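Local coordinates for Sn-glycerol-3-phosphate ABC transporter substrate-binding protein UspB (Mycobacterium tuberculosis, PDB 4MFI) that probably captures glycerophosphocholine outside the cell membrane and delivers it to its ABC transporter for import, at residues A[134-139]-A[304-308]; A[149-154]-A[345-349]; A[211-215]-A[379-385]. All coordinates share one frame; numbering follows the deposited sequence.

Contact 1: residues A[134-139]-A[304-308]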
ATOM      1  N   SER A 134       1.395   5.995  10.351  1.00  7.21           N
ATOM      2  CA  SER A 134       0.952   4.696   9.854  1.00  8.08           C
ATOM      3  C   SER A 134       2.050   4.013   9.056  1.00  8.11           C
ATOM      4  O   SER A 134       2.187   2.793   9.113  1.00  8.63           O
ATOM      5  CB  SER A 134      -0.322   4.818   9.008  1.00  9.60           C
ATOM      6  OG  SER A 134      -0.058   5.539   7.818  1.00 10.96           O
ATOM      7  N   LEU A 135       2.838   4.796   8.322  1.00  6.76           N
ATOM      8  CA  LEU A 135       3.835   4.214   7.422  1.00  6.61           C
ATOM      9  C   LEU A 135       4.962   3.530   8.187  1.00  7.37           C
ATOM     10  O   LEU A 135       5.503   2.526   7.729  1.00  7.86           O
ATOM     11  CB  LEU A 135       4.390   5.255   6.447  1.00  6.89           C
ATOM     12  CG  LEU A 135       3.373   5.867   5.477  1.00  7.54           C
ATOM     13  CD1 LEU A 135       4.065   6.838   4.520  1.00  8.75           C
ATOM     14  CD2 LEU A 135       2.622   4.788   4.704  1.00  8.02           C
ATOM     15  N   LEU A 136       5.325   4.068   9.346  1.00  7.84           N
ATOM     16  CA  LEU A 136       6.306   3.400  10.193  1.00  7.39           C
ATOM     17  C   LEU A 136       5.667   2.259  10.993  1.00  7.84           C
ATOM     18  O   LEU A 136       6.276   1.193  11.166  1.00  8.00           O
ATOM     19  CB  LEU A 136       6.991   4.405  11.122  1.00  9.73           C
ATOM     20  CG  LEU A 136       8.102   3.810  11.993  1.00 10.15           C
ATOM     21  CD1 LEU A 136       9.194   3.191  11.132  1.00 12.01           C
ATOM     22  CD2 LEU A 136       8.679   4.877  12.898  1.00 12.95           C
ATOM     23  N   ALA A 137       4.439   2.478  11.467  1.00  6.72           N
ATOM     24  CA  ALA A 137       3.703   1.456  12.223  1.00  6.42           C
ATOM     25  C   ALA A 137       3.421   0.209  11.390  1.00  6.50           C
ATOM     26  O   ALA A 137       3.211  -0.874  11.941  1.00  7.66           O
ATOM     27  CB  ALA A 137       2.402   2.026  12.766  1.00  7.89           C
ATOM     28  N   ASP A 138       3.408   0.362  10.066  1.00  6.45           N
ATOM     29  CA  ASP A 138       3.213  -0.764   9.152  1.00  5.54           C
ATOM     30  C   ASP A 138       4.219  -1.889   9.385  1.00  5.73           C
ATOM     31  O   ASP A 138       3.936  -3.049   9.064  1.00  8.20           O
ATOM     32  CB  ASP A 138       3.364  -0.311   7.697  1.00  6.69           C
ATOM     33  CG  ASP A 138       2.181   0.487   7.192  1.00  8.49           C
ATOM     34  OD1 ASP A 138       1.029   0.246   7.624  1.00 10.14           O
ATOM     35  OD2 ASP A 138       2.406   1.356   6.328  1.00  8.80           O
ATOM     36  N   TYR A 139       5.397  -1.550   9.920  1.00  5.98           N
ATOM     37  CA  TYR A 139       6.469  -2.539  10.092  1.00  6.16           C
ATOM     38  C   TYR A 139       6.697  -2.932  11.536  1.00  6.52           C
ATOM     39  O   TYR A 139       7.730  -3.517  11.874  1.00  6.82           O
ATOM     40  CB  TYR A 139       7.780  -2.042   9.468  1.00  7.32           C
ATOM     41  CG  TYR A 139       7.579  -1.572   8.051  1.00  6.21           C
ATOM     42  CD1 TYR A 139       7.350  -2.478   7.018  1.00  6.40           C
ATOM     43  CD2 TYR A 139       7.589  -0.217   7.743  1.00  6.55           C
ATOM     44  CE1 TYR A 139       7.143  -2.040   5.718  1.00  6.85           C
ATOM     45  CE2 TYR A 139       7.390   0.224   6.453  1.00  5.48           C
ATOM     46  CZ  TYR A 139       7.167  -0.685   5.443  1.00  5.51           C
ATOM     47  OH  TYR A 139       6.964  -0.226   4.159  1.00  6.27           O
ATOM     48  N   THR A 304      -2.673   1.669   3.880  1.00  7.51           N
ATOM     49  CA  THR A 304      -1.487   2.031   3.125  1.00  8.81           C
ATOM     50  C   THR A 304      -1.022   0.807   2.344  1.00  6.77           C
ATOM     51  O   THR A 304      -1.555  -0.292   2.519  1.00  6.66           O
ATOM     52  CB  THR A 304      -0.385   2.483   4.056  1.00 12.72           C
ATOM     53  OG1 THR A 304      -0.068   1.395   4.921  1.00 13.75           O
ATOM     54  CG2 THR A 304      -0.857   3.671   4.892  1.00 15.12           C
ATOM     55  N   GLY A 305      -0.028   0.992   1.483  1.00  6.61           N
ATOM     56  CA  GLY A 305       0.482  -0.088   0.663  1.00  6.74           C
ATOM     57  C   GLY A 305       1.897   0.203   0.211  1.00  6.63           C
ATOM     58  O   GLY A 305       2.443   1.274   0.491  1.00  6.89           O
ATOM     59  N   GLY A 306       2.498  -0.747  -0.494  1.00  6.78           N
ATOM     60  CA  GLY A 306       3.843  -0.565  -1.016  1.00  6.22           C
ATOM     61  C   GLY A 306       4.912  -1.308  -0.236  1.00  5.51           C
ATOM     62  O   GLY A 306       4.644  -2.354   0.356  1.00  7.30           O
ATOM     63  N   ALA A 307       6.125  -0.758  -0.226  1.00  5.68           N
ATOM     64  CA  ALA A 307       7.292  -1.489   0.267  1.00  5.44           C
ATOM     65  C   ALA A 307       8.235  -0.645   1.111  1.00  5.92           C
ATOM     66  O   ALA A 307       8.307   0.584   0.961  1.00  6.36           O
ATOM     67  CB  ALA A 307       8.054  -2.100  -0.903  1.00  7.19           C
ATOM     68  N   GLY A 308       8.970  -1.327   1.986  1.00  5.40           N
ATOM     69  CA  GLY A 308       9.929  -0.699   2.871  1.00  5.26           C
ATOM     70  C   GLY A 308      11.312  -1.306   2.756  1.00  5.77           C
ATOM     71  O   GLY A 308      11.510  -2.319   2.080  1.00  7.59           O
TER
HETATM   72  O   HOH W   1       5.333  -2.054   3.068  1.00  7.68           O
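Thr-304 meets Asp-138, Leu-135 and Ser-134 where the end of helix 133-137 packs against the chain entering strand 307-310, a member of the mixed sheet of this periplasmic-binding-protein fold. It is a buried contact near the middle of the chain, where strand 307-310 lies antiparallel to the long strand 144-160. Both branches of Thr-304 are used. Its OG1 donates to Asp-138 OD2 at 2.8 Å, coming to the syn side of the carboxylate but 27° out of its plane. With chi1 at 61° the hydroxyl lies between backbone N and carbonyl carbon, and the methyl is left beside the backbone N, where it reaches the helix. This CG2 lies 3.7 Å from Leu-135 CD2 and 3.6 Å from Ser-134 OG, a hydroxyl that is itself hydrogen-bonded to Thr-378 OG1. Asp-138 OD2 also takes a salt bridge from Arg-152 NH2, so the one oxygen serves two donors and its negative charge is probably stabilised.

At Gly-306 the chain turns a corner with a positive phi of 104°. Its carbonyl O accepts from a water at 2.8 Å, and the same water lies 2.7 Å from Tyr-139 OH, making a water-mediated bridge between the phenol and the corner. Ala-307 points its CB away, and it is the carbonyl carbon that borders the phenol oxygen. Gly-308 offers no side chain on the side facing the tyrosine, and its CA comes to 3.8 Å from Tyr-139 CZ, oblique to the ring. The Gly-308 N lies 3.2 Å from Tyr-139 OH, at too poor an angle to bond. On one face of that ring, Asp-138 CB stands 4.1 Å above the plane, over the centre.

Contact 2: residues A[149-154]-A[345-349]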
ATOM      1  N   PRO A 149       9.612   2.757   5.896  1.00  5.80           N
ATOM      2  CA  PRO A 149       8.841   2.974   4.663  1.00  5.22           C
ATOM      3  C   PRO A 149       9.666   3.662   3.576  1.00  6.30           C
ATOM      4  O   PRO A 149      10.467   4.550   3.886  1.00  7.58           O
ATOM      5  CB  PRO A 149       7.705   3.896   5.118  1.00  6.18           C
ATOM      6  CG  PRO A 149       8.256   4.601   6.332  1.00  6.62           C
ATOM      7  CD  PRO A 149       9.077   3.540   7.024  1.00  5.99           C
ATOM      8  N   TYR A 150       9.466   3.260   2.323  1.00  6.03           N
ATOM      9  CA  TYR A 150      10.294   3.743   1.217  1.00  5.89           C
ATOM     10  C   TYR A 150       9.451   4.115  -0.005  1.00  6.96           C
ATOM     11  O   TYR A 150       9.444   5.270  -0.432  1.00  8.84           O
ATOM     12  CB  TYR A 150      11.312   2.667   0.857  1.00  7.23           C
ATOM     13  CG  TYR A 150      12.222   2.956  -0.320  1.00  8.28           C
ATOM     14  CD1 TYR A 150      13.237   3.909  -0.232  1.00 10.10           C
ATOM     15  CD2 TYR A 150      12.105   2.231  -1.501  1.00  8.84           C
ATOM     16  CE1 TYR A 150      14.094   4.144  -1.299  1.00 11.39           C
ATOM     17  CE2 TYR A 150      12.958   2.458  -2.575  1.00  9.86           C
ATOM     18  CZ  TYR A 150      13.948   3.415  -2.470  1.00 10.88           C
ATOM     19  OH  TYR A 150      14.802   3.631  -3.530  1.00 12.10           O
ATOM     20  N   ALA A 151       8.740   3.136  -0.562  1.00  6.65           N
ATOM     21  CA  ALA A 151       7.905   3.352  -1.746  1.00  5.52           C
ATOM     22  C   ALA A 151       6.465   3.039  -1.366  1.00  5.99           C
ATOM     23  O   ALA A 151       6.010   1.900  -1.497  1.00  6.70           O
ATOM     24  CB  ALA A 151       8.364   2.454  -2.890  1.00  7.36           C
ATOM     25  N   ARG A 152       5.761   4.049  -0.862  1.00  5.89           N
ATOM     26  CA  ARG A 152       4.461   3.841  -0.232  1.00  5.64           C
ATOM     27  C   ARG A 152       3.327   4.500  -1.007  1.00  5.75           C
ATOM     28  O   ARG A 152       3.510   5.543  -1.628  1.00  6.71           O
ATOM     29  CB  ARG A 152       4.482   4.348   1.218  1.00  6.44           C
ATOM     30  CG  ARG A 152       5.673   3.820   2.058  1.00  6.67           C
ATOM     31  CD  ARG A 152       5.807   2.276   2.053  1.00  7.12           C
ATOM     32  NE  ARG A 152       4.497   1.692   2.287  1.00  7.53           N
ATOM     33  CZ  ARG A 152       3.958   1.477   3.483  1.00  6.46           C
ATOM     34  NH1 ARG A 152       4.664   1.661   4.599  1.00  6.37           N
ATOM     35  NH2 ARG A 152       2.713   1.034   3.553  1.00  9.01           N
ATOM     36  N   SER A 153       2.155   3.874  -0.948  1.00  5.94           N
ATOM     37  CA  SER A 153       0.971   4.321  -1.667  1.00  5.25           C
ATOM     38  C   SER A 153      -0.238   4.144  -0.765  1.00  6.29           C
ATOM     39  O   SER A 153      -0.142   3.525   0.298  1.00  7.63           O
ATOM     40  CB  SER A 153       0.779   3.438  -2.888  1.00  8.11           C
ATOM     41  OG  SER A 153       0.637   2.093  -2.458  1.00 12.90           O
ATOM     42  N   THR A 154      -1.375   4.691  -1.186  1.00  6.16           N
ATOM     43  CA  THR A 154      -2.661   4.384  -0.565  1.00  5.43           C
ATOM     44  C   THR A 154      -3.705   4.293  -1.667  1.00  6.06           C
ATOM     45  O   THR A 154      -3.457   4.710  -2.801  1.00  6.64           O
ATOM     46  CB  THR A 154      -3.147   5.485   0.413  1.00  6.58           C
ATOM     47  OG1 THR A 154      -3.603   6.616  -0.336  1.00  8.06           O
ATOM     48  CG2 THR A 154      -2.063   5.900   1.394  1.00  7.42           C
ATOM     49  N   TYR A 345       5.236   7.856  -5.711  1.00  9.11           N
ATOM     50  CA  TYR A 345       5.062   7.353  -4.351  1.00  7.27           C
ATOM     51  C   TYR A 345       4.934   8.540  -3.403  1.00  7.19           C
ATOM     52  O   TYR A 345       5.229   9.675  -3.779  1.00 11.43           O
ATOM     53  CB  TYR A 345       6.203   6.406  -3.948  1.00  8.32           C
ATOM     54  CG  TYR A 345       6.128   5.112  -4.711  1.00  8.77           C
ATOM     55  CD1 TYR A 345       5.122   4.191  -4.447  1.00 11.93           C
ATOM     56  CD2 TYR A 345       7.035   4.821  -5.723  1.00 10.38           C
ATOM     57  CE1 TYR A 345       5.025   3.013  -5.162  1.00 13.97           C
ATOM     58  CE2 TYR A 345       6.945   3.643  -6.439  1.00 12.01           C
ATOM     59  CZ  TYR A 345       5.940   2.746  -6.158  1.00 13.86           C
ATOM     60  OH  TYR A 345       5.845   1.573  -6.873  1.00 18.54           O
ATOM     61  N   LEU A 346       4.475   8.285  -2.185  1.00  7.24           N
ATOM     62  CA  LEU A 346       4.156   9.357  -1.249  1.00  7.77           C
ATOM     63  C   LEU A 346       5.334   9.649  -0.319  1.00  7.78           C
ATOM     64  O   LEU A 346       6.041   8.730   0.092  1.00 10.45           O
ATOM     65  CB  LEU A 346       2.916   8.971  -0.438  1.00  9.42           C
ATOM     66  CG  LEU A 346       1.692   8.631  -1.294  1.00  8.99           C
ATOM     67  CD1 LEU A 346       0.519   8.172  -0.441  1.00 11.72           C
ATOM     68  CD2 LEU A 346       1.303   9.822  -2.158  1.00 12.50           C
ATOM     69  N   PRO A 347       5.553  10.930   0.024  1.00  7.58           N
ATOM     70  CA  PRO A 347       6.629  11.245   0.975  1.00  7.92           C
ATOM     71  C   PRO A 347       6.381  10.549   2.311  1.00  7.20           C
ATOM     72  O   PRO A 347       5.249  10.570   2.809  1.00  9.08           O
ATOM     73  CB  PRO A 347       6.534  12.772   1.130  1.00  9.84           C
ATOM     74  CG  PRO A 347       5.784  13.245  -0.086  1.00 10.86           C
ATOM     75  CD  PRO A 347       4.842  12.132  -0.435  1.00  9.05           C
ATOM     76  N   VAL A 348       7.418   9.938   2.885  1.00  7.24           N
ATOM     77  CA  VAL A 348       7.227   9.126   4.084  1.00  6.42           C
ATOM     78  C   VAL A 348       7.510   9.889   5.378  1.00  6.76           C
ATOM     79  O   VAL A 348       7.363   9.333   6.470  1.00  7.98           O
ATOM     80  CB  VAL A 348       8.069   7.828   4.035  1.00  6.35           C
ATOM     81  CG1 VAL A 348       7.810   7.075   2.728  1.00  6.79           C
ATOM     82  CG2 VAL A 348       9.562   8.128   4.191  1.00  8.09           C
ATOM     83  N   ARG A 349       7.904  11.159   5.248  1.00  7.18           N
ATOM     84  CA  ARG A 349       8.219  12.001   6.397  1.00  8.57           C
ATOM     85  C   ARG A 349       7.201  13.113   6.536  1.00  9.16           C
ATOM     86  O   ARG A 349       6.851  13.761   5.541  1.00  9.10           O
ATOM     87  CB  ARG A 349       9.613  12.628   6.243  1.00  9.69           C
ATOM     88  CG  ARG A 349      10.757  11.618   6.215  1.00  9.14           C
ATOM     89  CD  ARG A 349      10.997  11.006   7.589  1.00 10.39           C
ATOM     90  NE  ARG A 349      11.586  11.998   8.474  1.00 13.41           N
ATOM     91  CZ  ARG A 349      12.870  12.034   8.816  1.00 15.06           C
ATOM     92  NH1 ARG A 349      13.715  11.110   8.366  1.00 16.82           N
ATOM     93  NH2 ARG A 349      13.305  12.997   9.609  1.00 15.84           N
TER
HETATM   94  O   HOH W   2       7.024   6.458  -0.692  1.00  9.05           O
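Tyr-345 lays its ring against the backbone and methyl of Ala-151, and its side chain carries much of the contact. From CB, 3.7 Å from Arg-152 O, the torsion chi1 of -70° puts CG beside the backbone N. The CD1 atom then takes the edge position, with Arg-152 O in the ring plane 3.5 Å away. CG and CD2 lie under Ala-151 CB, as do CE2 and CZ farther out. This CB stands 3.8 Å from the ring centroid and 4° off its normal, a CH-pi contact over the face. CE1, beyond CD1 on the same edge, comes 4.0 Å from Ala-151 O. Next along the chain, Leu-346 N donates to Arg-152 O at 3.0 Å, a nearly straight bond (161°) in the carbonyl plane. One water ties Tyr-150 O, Arg-152 N and Leu-346 O together. Val-348 closes the other end, its CB 4.0 Å from Pro-149 CG, while Pro-149 O is buried without a polar partner. The loop after helix 333-343 thus covers strand 144-160 where Tyr-150 and Ala-151 both face Ala-307, a classic beta bulge.

Contact 3: residues A[211-215]-A[379-385]; sequences QGPNW and RTQDYAR
Helix 211-216 meets the loop leading into helix 383-386 through a cation-pi stack, the guanidinium of Arg-379 on the indole of Trp-215. The two planes are 9° apart and their centres 3.5 Å. CZ lies over the five-membered ring, while CD makes a CH-pi contact over the six-membered ring, because the arginine chain is extended from CG to NE and passes obliquely over the indole face, from the six-membered to the five-membered ring. On the opposite face the carbonyl Gln-211 O stands 3.2 Å above the plane, offset toward the rim. At the edge, Trp-215 NE1 donates to Asp-382 OD1 at 2.9 Å, the oxygen in the ring plane; the other oxygen, OD2, bonds to Tyr-221 N and a water. The extended Gln-211 chain carries its amide to two partners. OE1 accepts from Asp-382 N at 2.9 Å, nearly in line with the carbonyl, and NE2 donates to Gln-381 OE1 at 3.0 Å. That Gln-381 oxygen also accepts from Arg-385 NH1 at 2.8 Å, in its carbonyl plane. The indole is therefore fixed by a stack above and a bond at its edge, and the nearby Arg-379 charge probably makes its N-H a somewhat stronger donor toward the carboxylate.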
ATOM      1  N   GLN A 211     -10.566  -3.096   1.714  1.00  4.88           N
ATOM      2  CA  GLN A 211     -10.245  -2.981   3.123  1.00  6.88           C
ATOM      3  C   GLN A 211     -10.838  -1.712   3.720  1.00  7.50           C
ATOM      4  O   GLN A 211     -11.337  -1.714   4.848  1.00  9.33           O
ATOM      5  CB  GLN A 211      -8.729  -2.959   3.285  1.00 10.34           C
ATOM      6  CG  GLN A 211      -8.237  -3.994   4.232  1.00 11.16           C
ATOM      7  CD  GLN A 211      -6.730  -4.054   4.368  1.00  7.49           C
ATOM      8  OE1 GLN A 211      -6.230  -4.547   5.375  1.00  7.82           O
ATOM      9  NE2 GLN A 211      -5.996  -3.578   3.352  1.00  6.93           N
ATOM     10  N   GLY A 212     -10.793  -0.634   2.943  1.00  8.55           N
ATOM     11  CA  GLY A 212     -11.308   0.647   3.387  1.00 11.05           C
ATOM     12  C   GLY A 212     -12.802   0.648   3.655  1.00  9.88           C
ATOM     13  O   GLY A 212     -13.220   0.957   4.775  1.00  9.21           O
ATOM     14  N   PRO A 213     -13.621   0.335   2.637  1.00  9.36           N
ATOM     15  CA  PRO A 213     -15.061   0.290   2.896  1.00  8.86           C
ATOM     16  C   PRO A 213     -15.427  -0.713   3.973  1.00  7.07           C
ATOM     17  O   PRO A 213     -16.324  -0.425   4.756  1.00  7.36           O
ATOM     18  CB  PRO A 213     -15.672  -0.098   1.538  1.00 11.28           C
ATOM     19  CG  PRO A 213     -14.534  -0.439   0.658  1.00 14.04           C
ATOM     20  CD  PRO A 213     -13.333   0.281   1.192  1.00 11.52           C
ATOM     21  N   ASN A 214     -14.732  -1.844   4.041  1.00  4.76           N
ATOM     22  CA  ASN A 214     -14.987  -2.796   5.107  1.00  4.47           C
ATOM     23  C   ASN A 214     -14.822  -2.118   6.476  1.00  5.42           C
ATOM     24  O   ASN A 214     -15.740  -2.129   7.304  1.00  5.21           O
ATOM     25  CB  ASN A 214     -14.036  -3.990   4.936  1.00  5.16           C
ATOM     26  CG  ASN A 214     -14.445  -5.201   5.744  1.00  5.14           C
ATOM     27  OD1 ASN A 214     -15.606  -5.366   6.139  1.00  6.64           O
ATOM     28  ND2 ASN A 214     -13.479  -6.082   5.974  1.00  5.58           N
ATOM     29  N   TRP A 215     -13.670  -1.492   6.701  1.00  5.39           N
ATOM     30  CA  TRP A 215     -13.436  -0.747   7.937  1.00  4.12           C
ATOM     31  C   TRP A 215     -14.479   0.356   8.172  1.00  4.33           C
ATOM     32  O   TRP A 215     -14.913   0.574   9.307  1.00  6.19           O
ATOM     33  CB  TRP A 215     -12.052  -0.106   7.907  1.00  5.07           C
ATOM     34  CG  TRP A 215     -10.900  -1.061   8.023  1.00  4.59           C
ATOM     35  CD1 TRP A 215     -10.892  -2.299   8.618  1.00  4.77           C
ATOM     36  CD2 TRP A 215      -9.574  -0.836   7.541  1.00  4.17           C
ATOM     37  NE1 TRP A 215      -9.630  -2.850   8.530  1.00  4.80           N
ATOM     38  CE2 TRP A 215      -8.805  -1.967   7.879  1.00  4.49           C
ATOM     39  CE3 TRP A 215      -8.960   0.221   6.855  1.00  5.68           C
ATOM     40  CZ2 TRP A 215      -7.455  -2.071   7.550  1.00  6.19           C
ATOM     41  CZ3 TRP A 215      -7.622   0.118   6.533  1.00  6.82           C
ATOM     42  CH2 TRP A 215      -6.883  -1.017   6.884  1.00  5.55           C
ATOM     43  N   ARG A 379      -4.750   3.706   8.170  1.00  9.04           N
ATOM     44  CA  ARG A 379      -4.784   2.668   9.193  1.00  9.98           C
ATOM     45  C   ARG A 379      -3.917   1.515   8.696  1.00  8.93           C
ATOM     46  O   ARG A 379      -3.912   1.217   7.494  1.00 10.64           O
ATOM     47  CB  ARG A 379      -6.252   2.215   9.384  1.00 13.06           C
ATOM     48  CG  ARG A 379      -6.505   0.937  10.205  1.00 15.72           C
ATOM     49  CD  ARG A 379      -8.007   0.755  10.502  1.00 14.34           C
ATOM     50  NE  ARG A 379      -8.312  -0.585  11.013  1.00 14.91           N
ATOM     51  CZ  ARG A 379      -9.503  -0.982  11.454  1.00 15.73           C
ATOM     52  NH1 ARG A 379     -10.529  -0.138  11.493  1.00 17.07           N
ATOM     53  NH2 ARG A 379      -9.664  -2.230  11.878  1.00 19.77           N
ATOM     54  N   THR A 380      -3.176   0.880   9.601  1.00  9.23           N
ATOM     55  CA  THR A 380      -2.399  -0.310   9.241  1.00  8.30           C
ATOM     56  C   THR A 380      -3.322  -1.455   8.821  1.00  6.56           C
ATOM     57  O   THR A 380      -4.484  -1.543   9.252  1.00  8.68           O
ATOM     58  CB  THR A 380      -1.460  -0.761  10.373  1.00  8.83           C
ATOM     59  OG1 THR A 380      -2.234  -1.006  11.549  1.00 10.80           O
ATOM     60  CG2 THR A 380      -0.405   0.317  10.677  1.00 10.91           C
ATOM     61  N   GLN A 381      -2.814  -2.316   7.951  1.00  5.55           N
ATOM     62  CA  GLN A 381      -3.645  -3.338   7.331  1.00  4.24           C
ATOM     63  C   GLN A 381      -3.998  -4.504   8.250  1.00  5.30           C
ATOM     64  O   GLN A 381      -3.294  -4.790   9.216  1.00  6.38           O
ATOM     65  CB  GLN A 381      -2.963  -3.876   6.080  1.00  4.69           C
ATOM     66  CG  GLN A 381      -2.768  -2.841   4.992  1.00  4.63           C
ATOM     67  CD  GLN A 381      -2.329  -3.480   3.701  1.00  4.66           C
ATOM     68  OE1 GLN A 381      -3.097  -4.227   3.081  1.00  6.34           O
ATOM     69  NE2 GLN A 381      -1.081  -3.227   3.297  1.00  6.32           N
ATOM     70  N   ASP A 382      -5.095  -5.179   7.929  1.00  4.15           N
ATOM     71  CA  ASP A 382      -5.507  -6.357   8.695  1.00  4.11           C
ATOM     72  C   ASP A 382      -4.469  -7.470   8.579  1.00  3.42           C
ATOM     73  O   ASP A 382      -3.925  -7.719   7.500  1.00  4.71           O
ATOM     74  CB  ASP A 382      -6.861  -6.868   8.205  1.00  5.80           C
ATOM     75  CG  ASP A 382      -8.001  -5.918   8.499  1.00  6.37           C
ATOM     76  OD1 ASP A 382      -7.881  -5.026   9.375  1.00  7.82           O
ATOM     77  OD2 ASP A 382      -9.048  -6.094   7.844  1.00  8.60           O
ATOM     78  N   TYR A 383      -4.196  -8.140   9.698  1.00  4.62           N
ATOM     79  CA  TYR A 383      -3.197  -9.218   9.711  1.00  4.11           C
ATOM     80  C   TYR A 383      -3.556 -10.301   8.693  1.00  3.52           C
ATOM     81  O   TYR A 383      -2.670 -10.906   8.078  1.00  4.71           O
ATOM     82  CB  TYR A 383      -3.081  -9.871  11.093  1.00  4.78           C
ATOM     83  CG  TYR A 383      -2.439  -9.062  12.202  1.00  4.89           C
ATOM     84  CD1 TYR A 383      -2.283  -7.674  12.126  1.00  6.74           C
ATOM     85  CD2 TYR A 383      -2.018  -9.697  13.363  1.00  5.91           C
ATOM     86  CE1 TYR A 383      -1.702  -6.959  13.176  1.00  7.42           C
ATOM     87  CE2 TYR A 383      -1.449  -9.001  14.405  1.00  7.24           C
ATOM     88  CZ  TYR A 383      -1.290  -7.634  14.320  1.00  9.00           C
ATOM     89  OH  TYR A 383      -0.714  -6.961  15.383  1.00 13.30           O
ATOM     90  N   ALA A 384      -4.852 -10.548   8.497  1.00  4.05           N
ATOM     91  CA  ALA A 384      -5.267 -11.598   7.567  1.00  4.36           C
ATOM     92  C   ALA A 384      -4.830 -11.322   6.125  1.00  4.08           C
ATOM     93  O   ALA A 384      -4.667 -12.261   5.338  1.00  6.20           O
ATOM     94  CB  ALA A 384      -6.773 -11.829   7.638  1.00  5.25           C
ATOM     95  N   ARG A 385      -4.637 -10.050   5.778  1.00  4.39           N
ATOM     96  CA  ARG A 385      -4.138  -9.708   4.446  1.00  3.95           C
ATOM     97  C   ARG A 385      -2.611  -9.731   4.360  1.00  4.62           C
ATOM     98  O   ARG A 385      -2.046 -10.270   3.403  1.00  6.99           O
ATOM     99  CB  ARG A 385      -4.680  -8.353   3.949  1.00  4.92           C
ATOM    100  CG  ARG A 385      -4.258  -8.088   2.505  1.00  5.71           C
ATOM    101  CD  ARG A 385      -4.779  -6.770   1.892  1.00  5.62           C
ATOM    102  NE  ARG A 385      -4.309  -6.766   0.508  1.00  5.95           N
ATOM    103  CZ  ARG A 385      -3.081  -6.408   0.146  1.00  6.40           C
ATOM    104  NH1 ARG A 385      -2.235  -5.922   1.045  1.00  7.27           N
ATOM    105  NH2 ARG A 385      -2.698  -6.521  -1.117  1.00  8.04           N
TER
HETATM  106  O   HOH W   3     -10.866  -4.744   6.184  1.00  6.62           O
HETATM  107  O   HOH W   4     -13.632  -0.293  11.571  1.00 35.71           O

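How the contacts relate
Contacts 1 and 2 have centres 8 Å apart and share one sheet, since strands 307-310 and 144-160 are neighbours in it. Gly-305 joins them: its N and O lie 2.8 Å from Ser-153 O and Arg-152 NE respectively, both probable hydrogen bonds. Contact 3 lies about 13 Å from contact 1, centre to centre, and meets it by packing, Thr-380 CG2 coming 3.4 Å from Asp-138 OD1. Contacts 2 and 3 do not touch; their nearest atoms are about 6 Å apart. In this fold the ligand is held in the cleft between two lobes. The segments of the three contacts alternate along the chain, and each contact joins parts more than 160 residues apart.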